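Local coordinates for protein ornithine carbamoyltransferase (Gloeobacter violaceus, PDB 3GD5) that probably catalyses the reversible transfer of the carbamoyl group from carbamoyl phosphate to ornithine, giving citrulline and phosphate in arginine biosynthesis, at residues 140-145 and 301-306. Residues are numbered along the deposited sequence; the frame is centred on the assembly and turned at random.
Sequences QVVADL and LHAQKA
The two interdomain helices of the carbamoyltransferase fold, 138-152 and 293-312, meet here at buried alanines, with Ala143 nearest Ala303. Both helices link the carbamoyl phosphate domain to the ornithine domain, and small residues let their backbones come close, the CA atoms of Ala143 and Ala303 lying 5.2 Å apart. The Ala303 methyl points at the other helix and fits against its surface at Ala143. Its CB rests 3.8 Å from Ala143 CA, so that it touches the backbone as well as the neighbouring methyl. The CG2 branch of Val142 lies on the Ala303 side too, but it is modelled too close to Ala303 CB for its exact placement to be trusted. No hydrogen bond spans the two segments, and the join is wholly apolar. Polar order lies beside it: Gln140, inferred to bind carbamoyl phosphate, has its OE1 bonded to NE of Arg300, another residue assigned to that site by similarity. One turn on, Gln140 NE2 donates to Asp144 OD1 (2.7 Å) from the syn side; OD1 lies close to the amide plane, but the donor sits 21° out of the carboxylate plane and the bond is bent to 143°. Asp144 OD2 is bonded to the Tyr230 hydroxyl. The Gln140 amide is thus held at both ends at the probable carbamoyl phosphate site. Next to this network, the Ala143 and Ala303 methyls touch, CB to CB, at 3.9 Å.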
loop_
_atom_site.group_PDB
_atom_site.type_symbol
_atom_site.label_atom_id
_atom_site.label_comp_id
_atom_site.label_asym_id
_atom_site.label_seq_id
_atom_site.Cartn_x
_atom_site.Cartn_y
_atom_site.Cartn_z
ATOM N N GLN A 140 30.402 -7.780 -11.493
ATOM C CA GLN A 140 29.865 -8.223 -12.779
ATOM C C GLN A 140 31.007 -8.295 -13.794
ATOM O O GLN A 140 31.193 -9.304 -14.480
ATOM C CB GLN A 140 28.802 -7.242 -13.280
ATOM C CG GLN A 140 28.285 -7.535 -14.689
ATOM C CD GLN A 140 27.580 -8.873 -14.784
ATOM O OE1 GLN A 140 26.659 -9.158 -14.004
ATOM N NE2 GLN A 140 28.003 -9.706 -15.736
ATOM N N VAL A 141 31.773 -7.216 -13.869
ATOM C CA VAL A 141 32.885 -7.133 -14.802
ATOM C C VAL A 141 33.971 -8.178 -14.582
ATOM O O VAL A 141 34.504 -8.705 -15.557
ATOM C CB VAL A 141 33.496 -5.706 -14.794
ATOM C CG1 VAL A 141 34.840 -5.678 -15.561
ATOM C CG2 VAL A 141 32.507 -4.743 -15.439
ATOM N N VAL A 142 34.300 -8.494 -13.326
ATOM C CA VAL A 142 35.324 -9.501 -13.080
ATOM C C VAL A 142 34.818 -10.840 -13.622
ATOM O O VAL A 142 35.597 -11.693 -14.058
ATOM C CB VAL A 142 35.686 -9.631 -11.560
ATOM C CG1 VAL A 142 36.004 -8.254 -10.971
ATOM C CG2 VAL A 142 34.561 -10.286 -10.796
ATOM N N ALA A 143 33.503 -11.013 -13.617
ATOM C CA ALA A 143 32.905 -12.240 -14.128
ATOM C C ALA A 143 32.962 -12.235 -15.656
ATOM O O ALA A 143 33.233 -13.261 -16.288
ATOM C CB ALA A 143 31.449 -12.361 -13.656
ATOM N N ASP A 144 32.716 -11.075 -16.251
ATOM C CA ASP A 144 32.740 -10.962 -17.702
ATOM C C ASP A 144 34.151 -11.220 -18.225
ATOM O O ASP A 144 34.340 -11.982 -19.180
ATOM C CB ASP A 144 32.266 -9.569 -18.136
ATOM C CG ASP A 144 30.893 -9.213 -17.569
ATOM O OD1 ASP A 144 29.998 -10.095 -17.551
ATOM O OD2 ASP A 144 30.708 -8.046 -17.159
ATOM N N LEU A 145 35.129 -10.577 -17.588
ATOM C CA LEU A 145 36.538 -10.703 -17.950
ATOM C C LEU A 145 36.956 -12.167 -17.900
ATOM O O LEU A 145 37.612 -12.663 -18.810
ATOM C CB LEU A 145 37.391 -9.878 -16.984
ATOM C CG LEU A 145 38.058 -8.579 -17.457
ATOM C CD1 LEU A 145 37.242 -7.873 -18.516
ATOM C CD2 LEU A 145 38.279 -7.681 -16.248
ATOM N N LEU A 301 29.315 -16.287 -9.847
ATOM C CA LEU A 301 29.607 -17.086 -8.660
ATOM C C LEU A 301 31.113 -17.295 -8.446
ATOM O O LEU A 301 31.641 -17.077 -7.349
ATOM C CB LEU A 301 28.906 -18.445 -8.769
ATOM C CG LEU A 301 29.439 -19.576 -7.888
ATOM C CD1 LEU A 301 29.370 -19.148 -6.450
ATOM C CD2 LEU A 301 28.643 -20.856 -8.117
ATOM N N HIS A 302 31.795 -17.729 -9.498
ATOM C CA HIS A 302 33.230 -17.985 -9.407
ATOM C C HIS A 302 34.006 -16.693 -9.176
ATOM O O HIS A 302 34.990 -16.675 -8.445
ATOM C CB HIS A 302 33.705 -18.690 -10.679
ATOM C CG HIS A 302 32.926 -19.930 -10.991
ATOM N ND1 HIS A 302 32.868 -21.005 -10.130
ATOM C CD2 HIS A 302 32.138 -20.248 -12.045
ATOM C CE1 HIS A 302 32.074 -21.931 -10.638
ATOM N NE2 HIS A 302 31.618 -21.497 -11.801
ATOM N N ALA A 303 33.546 -15.609 -9.777
ATOM C CA ALA A 303 34.222 -14.333 -9.602
ATOM C C ALA A 303 34.041 -13.820 -8.179
ATOM O O ALA A 303 34.993 -13.333 -7.555
ATOM C CB ALA A 303 33.693 -13.313 -10.597
ATOM N N GLN A 304 32.817 -13.915 -7.664
ATOM C CA GLN A 304 32.544 -13.444 -6.316
ATOM C C GLN A 304 33.234 -14.289 -5.242
ATOM O O GLN A 304 33.601 -13.765 -4.190
ATOM C CB GLN A 304 31.026 -13.342 -6.094
ATOM C CG GLN A 304 30.481 -12.046 -6.683
ATOM C CD GLN A 304 29.022 -12.112 -7.095
ATOM O OE1 GLN A 304 28.593 -11.333 -7.929
ATOM N NE2 GLN A 304 28.257 -13.028 -6.507
ATOM N N LYS A 305 33.427 -15.582 -5.498
ATOM C CA LYS A 305 34.139 -16.436 -4.535
ATOM C C LYS A 305 35.575 -15.917 -4.403
ATOM O O LYS A 305 36.134 -15.874 -3.311
ATOM C CB LYS A 305 34.185 -17.890 -5.011
ATOM C CG LYS A 305 32.867 -18.623 -4.893
ATOM C CD LYS A 305 32.942 -20.024 -5.476
ATOM C CE LYS A 305 33.959 -20.896 -4.764
ATOM N NZ LYS A 305 33.845 -22.272 -5.304
ATOM N N ALA A 306 36.167 -15.524 -5.528
ATOM C CA ALA A 306 37.525 -14.993 -5.517
ATOM C C ALA A 306 37.596 -13.686 -4.726
ATOM O O ALA A 306 38.558 -13.463 -3.993
ATOM C CB ALA A 306 38.025 -14.777 -6.940
#